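PDB 3GIR: aminomethyltransferase from Bartonella henselae, which belongs to the aminomethyltransferase family and joins a large mixed alpha/beta region to a C-terminal barrel domain. Local coordinates for residues V104-L109 and C138-V143; A189-N194 and R231-K236; N265-D270 and I274-T279. One frame throughout, in Å; residues are numbered along the deposited sequence.

Contact 1 (V104-L109 and C138-V143); sequences VDAALL and CRFMLV
This is a small, buried apolar contact in which F140, on strand 139-144, points its ring at A106 and L109 in the loop that follows helix 94-101. The backbones stay well apart: A106 and F140 form the nearest CA pair, at 9.2 Å. The phenyl ring bridges the gap. Its CG lies anti to the carbonyl carbon and beside the backbone N (chi1 -66°), which carries the ring off the strand toward the loop.

A106 O and L109 CD2 meet the ring at its edge, while the A106 methyl stands above its plane, outward of the CE1-CZ side. A106 O lies in the ring plane, 4.0 Å from F140 CZ, and is about equally far from CE1. The A106 methyl has its CB 4.2 Å from F140 CE1. L109 reaches the edge with one branch, its CD2 lying 4.4 Å from F140 CE1. CE1 thus lies near all three groups. These are ordinary van der Waals distances.

The loop has a loose helical turn at 106-108. A weak bond from L109 N to A106 O and another from A107 N to D105 OD1 help to shape it. R134 NH1 binds the carbonyls of A107 and L109, and S99 OG pairs with A106 N.

Strand 139-144 lies between strands 126-136 and 85-90 in an antiparallel sheet; F140 pairs through its backbone with V89, and M141 with T133. Beyond the loop, the F140 ring also touches V95 and L98 of helix 94-101, and L132 and R134 of strand 126-136. Helix, loop and sheet therefore all meet at this one aromatic residue.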
ATOM      1  N   VAL A 104       1.911   5.920 -16.754  1.00 23.74           N
ATOM      2  CA  VAL A 104       3.276   5.436 -16.752  1.00 24.06           C
ATOM      3  C   VAL A 104       3.804   5.496 -18.174  1.00 24.62           C
ATOM      4  O   VAL A 104       3.040   5.556 -19.136  1.00 25.43           O
ATOM      5  CB  VAL A 104       3.360   3.963 -16.231  1.00 24.97           C
ATOM      6  CG1 VAL A 104       2.746   3.823 -14.817  1.00 26.89           C
ATOM      7  CG2 VAL A 104       2.679   2.951 -17.211  1.00 25.45           C
ATOM      8  N   ASP A 105       5.110   5.573 -18.311  1.00 26.37           N
ATOM      9  CA  ASP A 105       5.753   5.291 -19.605  1.00 27.12           C
ATOM     10  C   ASP A 105       6.350   3.889 -19.498  1.00 26.28           C
ATOM     11  O   ASP A 105       7.470   3.694 -19.074  1.00 26.95           O
ATOM     12  CB  ASP A 105       6.826   6.344 -19.976  1.00 28.98           C
ATOM     13  CG  ASP A 105       7.333   6.166 -21.416  1.00 33.47           C
ATOM     14  OD1 ASP A 105       7.060   5.079 -22.008  1.00 36.12           O
ATOM     15  OD2 ASP A 105       8.022   7.094 -21.942  1.00 40.61           O
ATOM     16  N   ALA A 106       5.533   2.909 -19.834  1.00 25.29           N
ATOM     17  CA  ALA A 106       5.892   1.525 -19.659  1.00 24.84           C
ATOM     18  C   ALA A 106       7.133   1.143 -20.494  1.00 26.50           C
ATOM     19  O   ALA A 106       7.865   0.238 -20.105  1.00 26.75           O
ATOM     20  CB  ALA A 106       4.669   0.597 -19.950  1.00 24.48           C
ATOM     21  N   ALA A 107       7.353   1.829 -21.616  1.00 26.63           N
ATOM     22  CA  ALA A 107       8.482   1.517 -22.488  1.00 28.47           C
ATOM     23  C   ALA A 107       9.782   1.877 -21.767  1.00 29.34           C
ATOM     24  O   ALA A 107      10.782   1.158 -21.876  1.00 31.13           O
ATOM     25  CB  ALA A 107       8.355   2.271 -23.854  1.00 28.99           C
ATOM     26  N   LEU A 108       9.769   2.928 -20.959  1.00 31.45           N
ATOM     27  CA  LEU A 108      10.996   3.369 -20.239  1.00 32.64           C
ATOM     28  C   LEU A 108      11.278   2.541 -18.993  1.00 32.11           C
ATOM     29  O   LEU A 108      12.389   2.525 -18.510  1.00 33.14           O
ATOM     30  CB  LEU A 108      10.898   4.841 -19.817  1.00 33.51           C
ATOM     31  CG  LEU A 108      10.737   5.919 -20.892  1.00 40.23           C
ATOM     32  CD1 LEU A 108      10.855   7.321 -20.252  1.00 42.74           C
ATOM     33  CD2 LEU A 108      11.705   5.740 -22.108  1.00 44.18           C
ATOM     34  N   LEU A 109      10.287   1.857 -18.430  1.00 30.43           N
ATOM     35  CA  LEU A 109      10.531   1.030 -17.247  1.00 28.79           C
ATOM     36  C   LEU A 109      11.534  -0.066 -17.596  1.00 27.88           C
ATOM     37  O   LEU A 109      11.344  -0.802 -18.555  1.00 28.89           O
ATOM     38  CB  LEU A 109       9.189   0.428 -16.798  1.00 28.36           C
ATOM     39  CG  LEU A 109       9.059  -0.051 -15.380  1.00 29.22           C
ATOM     40  CD1 LEU A 109       9.530   1.041 -14.381  1.00 29.17           C
ATOM     41  CD2 LEU A 109       7.638  -0.555 -15.077  1.00 29.63           C
ATOM     42  N   CYS A 138       7.922  -8.084 -22.940  1.00 25.65           N
ATOM     43  CA  CYS A 138       6.470  -8.015 -23.147  1.00 25.88           C
ATOM     44  C   CYS A 138       5.714  -8.583 -22.004  1.00 23.50           C
ATOM     45  O   CYS A 138       4.596  -9.048 -22.194  1.00 23.06           O
ATOM     46  CB  CYS A 138       6.065  -8.710 -24.448  1.00 26.60           C
ATOM     47  SG  CYS A 138       6.814  -7.881 -25.920  1.00 33.35           S
ATOM     48  N   ARG A 139       6.292  -8.513 -20.796  1.00 22.23           N
ATOM     49  CA  ARG A 139       5.606  -9.126 -19.620  1.00 22.00           C
ATOM     50  C   ARG A 139       5.749  -8.222 -18.429  1.00 20.06           C
ATOM     51  O   ARG A 139       6.851  -7.806 -18.076  1.00 19.00           O
ATOM     52  CB  ARG A 139       6.112 -10.521 -19.220  1.00 23.69           C
ATOM     53  CG  ARG A 139       6.013 -11.606 -20.318  1.00 28.98           C
ATOM     54  CD  ARG A 139       6.699 -12.914 -19.891  1.00 35.10           C
ATOM     55  NE  ARG A 139       6.212 -13.281 -18.580  1.00 36.50           N
ATOM     56  CZ  ARG A 139       6.988 -13.433 -17.501  1.00 36.45           C
ATOM     57  NH1 ARG A 139       8.311 -13.402 -17.570  1.00 33.92           N
ATOM     58  NH2 ARG A 139       6.408 -13.674 -16.363  1.00 35.91           N
ATOM     59  N   PHE A 140       4.618  -7.970 -17.779  1.00 17.65           N
ATOM     60  CA  PHE A 140       4.589  -7.096 -16.583  1.00 17.66           C
ATOM     61  C   PHE A 140       3.700  -7.714 -15.519  1.00 17.63           C
ATOM     62  O   PHE A 140       2.893  -8.574 -15.802  1.00 17.61           O
ATOM     63  CB  PHE A 140       3.976  -5.718 -16.933  1.00 17.50           C
ATOM     64  CG  PHE A 140       4.791  -4.877 -17.907  1.00 19.47           C
ATOM     65  CD1 PHE A 140       5.457  -3.767 -17.485  1.00 20.10           C
ATOM     66  CD2 PHE A 140       4.760  -5.197 -19.282  1.00 20.99           C
ATOM     67  CE1 PHE A 140       6.137  -2.988 -18.376  1.00 22.64           C
ATOM     68  CE2 PHE A 140       5.464  -4.446 -20.186  1.00 23.35           C
ATOM     69  CZ  PHE A 140       6.145  -3.336 -19.744  1.00 20.77           C
ATOM     70  N   MET A 141       3.853  -7.261 -14.295  1.00 17.28           N
ATOM     71  CA  MET A 141       3.032  -7.725 -13.173  1.00 18.03           C
ATOM     72  C   MET A 141       2.484  -6.451 -12.509  1.00 17.49           C
ATOM     73  O   MET A 141       3.155  -5.429 -12.377  1.00 16.92           O
ATOM     74  CB  MET A 141       3.859  -8.502 -12.106  1.00 18.53           C
ATOM     75  CG  MET A 141       3.079  -9.185 -11.066  1.00 21.73           C
ATOM     76  SD  MET A 141       2.204 -10.624 -11.783  1.00 26.30           S
ATOM     77  CE  MET A 141       3.579 -11.820 -11.993  1.00 29.34           C
ATOM     78  N   LEU A 142       1.224  -6.539 -12.133  1.00 15.80           N
ATOM     79  CA  LEU A 142       0.560  -5.537 -11.287  1.00 16.99           C
ATOM     80  C   LEU A 142       0.163  -6.209  -9.984  1.00 17.38           C
ATOM     81  O   LEU A 142      -0.328  -7.366  -9.960  1.00 18.71           O
ATOM     82  CB  LEU A 142      -0.716  -4.993 -11.970  1.00 19.37           C
ATOM     83  CG  LEU A 142      -0.515  -4.018 -13.117  1.00 21.91           C
ATOM     84  CD1 LEU A 142      -1.774  -3.863 -14.067  1.00 23.84           C
ATOM     85  CD2 LEU A 142      -0.075  -2.660 -12.563  1.00 25.02           C
ATOM     86  N   VAL A 143       0.307  -5.487  -8.882  1.00 17.05           N
ATOM     87  CA  VAL A 143      -0.292  -5.938  -7.609  1.00 18.19           C
ATOM     88  C   VAL A 143      -1.381  -4.966  -7.199  1.00 19.23           C
ATOM     89  O   VAL A 143      -1.089  -3.774  -7.047  1.00 19.87           O
ATOM     90  CB  VAL A 143       0.821  -6.043  -6.527  1.00 18.66           C
ATOM     91  CG1 VAL A 143       0.213  -6.539  -5.194  1.00 20.08           C
ATOM     92  CG2 VAL A 143       1.939  -7.061  -6.912  1.00 19.53           C
TER

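Contact 2 (A189-N194 and R231-K236); sequences AGLPGN and RALAEK
K236 NZ donates a hydrogen bond of 2.9 Å to A189 O. The donor comes in at a C=O...N angle of 155° and is tilted 19° from the carbonyl plane. The lysine chain is extended along its whole length, with CG anti to the backbone N (chi1 176°), so the amine spans the gap between helix 227-238 and the end of helix 182-188. Its last carbon packs too: K236 CE lies 4.3 Å from A189 CB.

Beside this polar link the two elements touch through leucines. L191 CD1 meets L233 CD1 at 3.9 Å, methyl against methyl, and the two side chains cross at a slant. L191 also rests on L186 of helix 182-188. L233 is buried against W208, I223 and L225, the last two on strand 220-225. K236 itself is exposed, so the lysine closes the outer side of a leucine contact.

The backbone turns away from helix 182-188 at G190, which has positive phi and two bonds back into the last turn. A189 O thus sits at a helix C-terminus, where the lysine charge probably suits the helix dipole. The site is a Schellman motif with a lysine from a neighbouring helix bound at it.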
ATOM      1  N   ALA A 189      17.401 -18.606   4.568  1.00 25.56           N
ATOM      2  CA  ALA A 189      16.400 -19.537   4.100  1.00 26.62           C
ATOM      3  C   ALA A 189      16.741 -20.097   2.712  1.00 25.83           C
ATOM      4  O   ALA A 189      15.971 -20.908   2.171  1.00 26.94           O
ATOM      5  CB  ALA A 189      14.995 -18.884   4.087  1.00 26.10           C
ATOM      6  N   GLY A 190      17.848 -19.641   2.134  1.00 25.64           N
ATOM      7  CA  GLY A 190      18.257 -20.054   0.796  1.00 26.37           C
ATOM      8  C   GLY A 190      17.513 -19.466  -0.350  1.00 26.85           C
ATOM      9  O   GLY A 190      17.590 -19.994  -1.472  1.00 26.41           O
ATOM     10  N   LEU A 191      16.856 -18.314  -0.111  1.00 25.07           N
ATOM     11  CA  LEU A 191      16.103 -17.675  -1.161  1.00 24.65           C
ATOM     12  C   LEU A 191      16.904 -16.504  -1.731  1.00 23.89           C
ATOM     13  O   LEU A 191      17.550 -15.781  -1.000  1.00 25.71           O
ATOM     14  CB  LEU A 191      14.753 -17.163  -0.650  1.00 25.12           C
ATOM     15  CG  LEU A 191      13.944 -18.205   0.084  1.00 28.07           C
ATOM     16  CD1 LEU A 191      12.878 -17.441   0.929  1.00 34.08           C
ATOM     17  CD2 LEU A 191      13.357 -19.152  -0.897  1.00 31.42           C
ATOM     18  N   PRO A 192      16.902 -16.338  -3.045  1.00 23.55           N
ATOM     19  CA  PRO A 192      17.538 -15.227  -3.712  1.00 24.51           C
ATOM     20  C   PRO A 192      16.700 -13.951  -3.531  1.00 24.78           C
ATOM     21  O   PRO A 192      15.513 -14.058  -3.221  1.00 24.14           O
ATOM     22  CB  PRO A 192      17.580 -15.671  -5.169  1.00 26.65           C
ATOM     23  CG  PRO A 192      16.479 -16.690  -5.270  1.00 26.66           C
ATOM     24  CD  PRO A 192      16.178 -17.227  -3.968  1.00 25.96           C
ATOM     25  N   GLY A 193      17.351 -12.808  -3.671  1.00 24.03           N
ATOM     26  CA  GLY A 193      16.730 -11.499  -3.604  1.00 22.46           C
ATOM     27  C   GLY A 193      17.580 -10.446  -2.916  1.00 22.03           C
ATOM     28  O   GLY A 193      17.366  -9.254  -3.127  1.00 20.68           O
ATOM     29  N   ASN A 194      18.624 -10.871  -2.178  1.00 21.33           N
ATOM     30  CA  ASN A 194      19.485  -9.911  -1.567  1.00 22.86           C
ATOM     31  C   ASN A 194      20.215  -9.000  -2.573  1.00 21.15           C
ATOM     32  O   ASN A 194      20.614  -7.888  -2.213  1.00 23.26           O
ATOM     33  CB  ASN A 194      20.474 -10.599  -0.650  1.00 23.03           C
ATOM     34  CG  ASN A 194      20.045 -10.643   0.763  1.00 21.88           C
ATOM     35  OD1 ASN A 194      20.427  -9.787   1.546  1.00 22.62           O
ATOM     36  ND2 ASN A 194      19.271 -11.673   1.133  1.00 22.49           N
ATOM     37  N   ARG A 231       2.525 -23.153   2.017  1.00 16.81           N
ATOM     38  CA  ARG A 231       2.542 -23.513   3.427  1.00 18.04           C
ATOM     39  C   ARG A 231       3.932 -23.879   3.877  1.00 17.99           C
ATOM     40  O   ARG A 231       4.438 -23.443   4.908  1.00 18.97           O
ATOM     41  CB  ARG A 231       1.551 -24.625   3.681  1.00 19.19           C
ATOM     42  CG  ARG A 231       1.404 -25.031   5.091  1.00 22.24           C
ATOM     43  CD  ARG A 231       0.592 -26.316   5.243  1.00 31.79           C
ATOM     44  NE  ARG A 231       0.731 -26.759   6.616  1.00 39.31           N
ATOM     45  CZ  ARG A 231      -0.159 -26.618   7.596  1.00 43.05           C
ATOM     46  NH1 ARG A 231      -1.382 -26.076   7.403  1.00 44.78           N
ATOM     47  NH2 ARG A 231       0.185 -27.084   8.801  1.00 44.83           N
ATOM     48  N   ALA A 232       4.610 -24.687   3.065  1.00 17.42           N
ATOM     49  CA  ALA A 232       5.971 -25.039   3.381  1.00 18.72           C
ATOM     50  C   ALA A 232       6.936 -23.837   3.479  1.00 17.27           C
ATOM     51  O   ALA A 232       7.766 -23.744   4.404  1.00 20.11           O
ATOM     52  CB  ALA A 232       6.469 -26.158   2.384  1.00 19.43           C
ATOM     53  N   LEU A 233       6.856 -22.881   2.571  1.00 16.06           N
ATOM     54  CA  LEU A 233       7.664 -21.723   2.635  1.00 16.00           C
ATOM     55  C   LEU A 233       7.386 -20.915   3.919  1.00 16.21           C
ATOM     56  O   LEU A 233       8.282 -20.437   4.583  1.00 18.06           O
ATOM     57  CB  LEU A 233       7.470 -20.845   1.403  1.00 16.66           C
ATOM     58  CG  LEU A 233       8.214 -19.508   1.416  1.00 17.16           C
ATOM     59  CD1 LEU A 233       9.756 -19.703   1.586  1.00 20.41           C
ATOM     60  CD2 LEU A 233       7.877 -18.577   0.242  1.00 22.60           C
ATOM     61  N   ALA A 234       6.117 -20.683   4.180  1.00 15.31           N
ATOM     62  CA  ALA A 234       5.787 -19.916   5.377  1.00 15.62           C
ATOM     63  C   ALA A 234       6.276 -20.561   6.641  1.00 17.40           C
ATOM     64  O   ALA A 234       6.856 -19.853   7.483  1.00 19.13           O
ATOM     65  CB  ALA A 234       4.278 -19.680   5.469  1.00 16.03           C
ATOM     66  N   GLU A 235       6.165 -21.884   6.757  1.00 18.40           N
ATOM     67  CA  GLU A 235       6.676 -22.577   7.916  1.00 21.22           C
ATOM     68  C   GLU A 235       8.182 -22.477   7.976  1.00 19.88           C
ATOM     69  O   GLU A 235       8.746 -22.322   9.061  1.00 21.09           O
ATOM     70  CB  GLU A 235       6.232 -24.032   7.933  1.00 20.96           C
ATOM     71  CG  GLU A 235       4.760 -24.270   8.106  1.00 24.93           C
ATOM     72  CD  GLU A 235       4.355 -25.761   7.828  1.00 36.21           C
ATOM     73  OE1 GLU A 235       4.989 -26.422   6.936  1.00 42.38           O
ATOM     74  OE2 GLU A 235       3.402 -26.258   8.474  1.00 41.63           O
ATOM     75  N   LYS A 236       8.870 -22.603   6.849  1.00 19.47           N
ATOM     76  CA  LYS A 236      10.339 -22.412   6.818  1.00 19.67           C
ATOM     77  C   LYS A 236      10.785 -21.036   7.280  1.00 20.44           C
ATOM     78  O   LYS A 236      11.744 -20.889   8.058  1.00 20.65           O
ATOM     79  CB  LYS A 236      10.851 -22.742   5.420  1.00 19.13           C
ATOM     80  CG  LYS A 236      12.337 -22.518   5.181  1.00 24.04           C
ATOM     81  CD  LYS A 236      12.662 -22.950   3.746  1.00 24.83           C
ATOM     82  CE  LYS A 236      14.154 -23.076   3.492  1.00 30.44           C
ATOM     83  NZ  LYS A 236      14.358 -23.308   2.041  1.00 29.76           N
TER

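Contact 3 (N265-D270 and I274-T279); sequences NDITPD and IDAALT
I267 packs against A276 and L278 through its CG2 methyl. Its CB points at the second segment but stays 4.8 Å from A276 CB. CG2, anti to the carbonyl carbon, makes the closest approach, 3.5 Å from A276 CB, which is tight for two methyl carbons. The same CG2 lies 4.0 Å from L278 CD1. The other branch starts at CG1, set between the backbone N and the carbonyl carbon (chi1 50°), and continues straight to CD1. That tip passes L278 CD1 slightly farther off than CG2 does. The I267 and L278 side chains cross at about a right angle.

Both segments are shaped by local turns. T268 OG1 accepts a bond of 3.0 Å from D270 N, an ST turn. Residues I274 to A277 form a type I beta turn, and this turn presents A276 CB to I267.

A polar link runs beside the apolar one. D270 O and D275 OD2 are 4.1 Å apart, and a water lies between them. It gives one hydrogen to D270 O at 2.8 Å and the other to D275 OD2 at 2.9 Å. The water is one of the partners of D275 OD2, and D275 OD1 is taken by S307 N.

Nearby, I267 and A276 touch Y355 of strand 349-356, while I267 and L278 touch Y116 of strand 114-120. R310 NE binds A276 O. The loop therefore sits between the C-terminal barrel and strand 114-120.

A carbonyl and a carboxylate are both acceptors, so they cannot bond to each other directly. The water supplies both hydrogens and lets the two oxygens face each other, while methyl groups alone make the direct side-chain contact.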
ATOM      1  N   ASN A 265      -9.417   4.364   2.573  1.00 21.08           N
ATOM      2  CA  ASN A 265      -9.292   5.266   3.725  1.00 21.26           C
ATOM      3  C   ASN A 265      -8.780   6.603   3.239  1.00 19.05           C
ATOM      4  O   ASN A 265      -9.534   7.580   3.097  1.00 21.33           O
ATOM      5  CB  ASN A 265      -8.318   4.741   4.773  1.00 19.65           C
ATOM      6  CG  ASN A 265      -8.938   3.710   5.718  1.00 26.86           C
ATOM      7  OD1 ASN A 265      -9.734   2.856   5.296  1.00 27.21           O
ATOM      8  ND2 ASN A 265      -8.521   3.735   6.973  1.00 25.54           N
ATOM      9  N   ASP A 266      -7.503   6.636   2.913  1.00 18.71           N
ATOM     10  CA  ASP A 266      -6.842   7.882   2.567  1.00 17.69           C
ATOM     11  C   ASP A 266      -6.933   8.327   1.142  1.00 19.69           C
ATOM     12  O   ASP A 266      -6.624   9.465   0.845  1.00 21.13           O
ATOM     13  CB  ASP A 266      -5.372   7.764   2.923  1.00 18.31           C
ATOM     14  CG  ASP A 266      -5.176   7.125   4.276  1.00 19.83           C
ATOM     15  OD1 ASP A 266      -5.675   7.648   5.320  1.00 19.40           O
ATOM     16  OD2 ASP A 266      -4.555   6.033   4.275  1.00 18.23           O
ATOM     17  N   ILE A 267      -7.209   7.396   0.242  1.00 17.28           N
ATOM     18  CA  ILE A 267      -7.440   7.681  -1.162  1.00 18.59           C
ATOM     19  C   ILE A 267      -8.656   6.884  -1.565  1.00 18.88           C
ATOM     20  O   ILE A 267      -8.831   5.743  -1.100  1.00 19.73           O
ATOM     21  CB  ILE A 267      -6.222   7.412  -2.021  1.00 19.34           C
ATOM     22  CG1 ILE A 267      -5.614   6.028  -1.767  1.00 19.34           C
ATOM     23  CG2 ILE A 267      -5.154   8.512  -1.759  1.00 20.39           C
ATOM     24  CD1 ILE A 267      -4.370   5.714  -2.660  1.00 21.03           C
ATOM     25  N   THR A 268      -9.447   7.447  -2.469  1.00 20.04           N
ATOM     26  CA  THR A 268     -10.677   6.842  -2.913  1.00 21.47           C
ATOM     27  C   THR A 268     -10.926   7.353  -4.346  1.00 20.05           C
ATOM     28  O   THR A 268     -10.205   8.234  -4.840  1.00 19.32           O
ATOM     29  CB  THR A 268     -11.857   7.248  -2.030  1.00 22.60           C
ATOM     30  OG1 THR A 268     -12.177   8.596  -2.347  1.00 24.56           O
ATOM     31  CG2 THR A 268     -11.557   7.147  -0.534  1.00 24.04           C
ATOM     32  N   PRO A 269     -11.933   6.798  -5.022  1.00 21.92           N
ATOM     33  CA  PRO A 269     -12.253   7.332  -6.351  1.00 22.55           C
ATOM     34  C   PRO A 269     -12.722   8.772  -6.366  1.00 25.17           C
ATOM     35  O   PRO A 269     -12.790   9.362  -7.446  1.00 24.72           O
ATOM     36  CB  PRO A 269     -13.375   6.398  -6.819  1.00 24.06           C
ATOM     37  CG  PRO A 269     -13.161   5.214  -6.089  1.00 24.43           C
ATOM     38  CD  PRO A 269     -12.731   5.639  -4.716  1.00 22.70           C
ATOM     39  N   ASP A 270     -12.948   9.347  -5.184  1.00 25.93           N
ATOM     40  CA  ASP A 270     -13.245  10.778  -5.031  1.00 28.18           C
ATOM     41  C   ASP A 270     -12.035  11.701  -4.791  1.00 26.62           C
ATOM     42  O   ASP A 270     -12.184  12.934  -4.667  1.00 30.54           O
ATOM     43  CB  ASP A 270     -14.349  10.950  -3.971  1.00 29.74           C
ATOM     44  CG  ASP A 270     -15.695  10.386  -4.451  1.00 35.13           C
ATOM     45  OD1 ASP A 270     -16.052  10.595  -5.631  1.00 42.67           O
ATOM     46  OD2 ASP A 270     -16.380   9.713  -3.658  1.00 44.57           O
ATOM     47  N   ILE A 274      -3.817  14.831  -7.044  1.00 21.43           N
ATOM     48  CA  ILE A 274      -3.501  16.187  -6.659  1.00 22.14           C
ATOM     49  C   ILE A 274      -3.961  16.378  -5.222  1.00 20.09           C
ATOM     50  O   ILE A 274      -3.160  16.823  -4.380  1.00 20.97           O
ATOM     51  CB  ILE A 274      -4.148  17.228  -7.641  1.00 23.65           C
ATOM     52  CG1 ILE A 274      -3.641  17.045  -9.111  1.00 25.88           C
ATOM     53  CG2 ILE A 274      -3.872  18.653  -7.175  1.00 26.65           C
ATOM     54  CD1 ILE A 274      -4.027  15.648  -9.881  1.00 25.76           C
ATOM     55  N   ASP A 275      -5.219  16.026  -4.927  1.00 20.86           N
ATOM     56  CA  ASP A 275      -5.735  16.164  -3.556  1.00 20.08           C
ATOM     57  C   ASP A 275      -4.887  15.295  -2.603  1.00 19.34           C
ATOM     58  O   ASP A 275      -4.605  15.653  -1.478  1.00 20.25           O
ATOM     59  CB  ASP A 275      -7.188  15.658  -3.476  1.00 21.32           C
ATOM     60  CG  ASP A 275      -8.114  16.298  -4.472  1.00 26.02           C
ATOM     61  OD1 ASP A 275      -7.883  17.508  -4.749  1.00 28.07           O
ATOM     62  OD2 ASP A 275      -9.097  15.565  -4.917  1.00 30.76           O
ATOM     63  N   ALA A 276      -4.519  14.092  -3.055  1.00 19.22           N
ATOM     64  CA  ALA A 276      -3.803  13.139  -2.244  1.00 19.37           C
ATOM     65  C   ALA A 276      -2.310  13.347  -2.097  1.00 18.94           C
ATOM     66  O   ALA A 276      -1.638  12.602  -1.397  1.00 21.11           O
ATOM     67  CB  ALA A 276      -4.096  11.676  -2.791  1.00 20.05           C
ATOM     68  N   ALA A 277      -1.785  14.385  -2.756  1.00 19.44           N
ATOM     69  CA  ALA A 277      -0.340  14.644  -2.802  1.00 20.66           C
ATOM     70  C   ALA A 277       0.466  13.423  -3.211  1.00 21.04           C
ATOM     71  O   ALA A 277       1.495  13.092  -2.589  1.00 22.05           O
ATOM     72  CB  ALA A 277       0.195  15.215  -1.445  1.00 21.10           C
ATOM     73  N   LEU A 278       0.037  12.844  -4.347  1.00 21.75           N
ATOM     74  CA  LEU A 278       0.680  11.686  -4.938  1.00 21.04           C
ATOM     75  C   LEU A 278       1.053  11.978  -6.409  1.00 22.73           C
ATOM     76  O   LEU A 278       1.373  11.038  -7.165  1.00 21.53           O
ATOM     77  CB  LEU A 278      -0.255  10.494  -4.822  1.00 20.22           C
ATOM     78  CG  LEU A 278      -0.627   9.938  -3.448  1.00 19.90           C
ATOM     79  CD1 LEU A 278      -1.607   8.790  -3.643  1.00 20.96           C
ATOM     80  CD2 LEU A 278       0.582   9.434  -2.714  1.00 19.66           C
ATOM     81  N   THR A 279       1.022  13.245  -6.855  1.00 22.38           N
ATOM     82  CA  THR A 279       1.318  13.528  -8.267  1.00 22.76           C
ATOM     83  C   THR A 279       2.768  13.181  -8.595  1.00 23.08           C
ATOM     84  O   THR A 279       3.075  13.044  -9.773  1.00 25.65           O
ATOM     85  CB  THR A 279       1.106  15.041  -8.680  1.00 24.26           C
ATOM     86  OG1 THR A 279       1.975  15.835  -7.872  1.00 27.51           O
ATOM     87  CG2 THR A 279      -0.375  15.437  -8.480  1.00 25.53           C
TER
HETATM   88  O   HOH W   1     -11.245  14.953  -3.019  1.00 39.64           O

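Contacts 1 and 3 are buried, while contact 2 is only partly buried and lies farthest from the chain's centre. Each joins different elements: a loop to a sheet strand in contact 1, the loop just after one helix to another helix in contact 2, and two pieces of one long loop in contact 3. Strand 114-120 is a common neighbour of contacts 1 and 3, whose nearest atoms are about 10 Å apart. Contacts 2 and 3 lie on opposite sides of the centre, their own centres 35 Å apart. Chemistry follows place: contact 1 is an aromatic edge contact, contact 2 adds a charged donor at its exposed side, and contact 3 adds a bridging water.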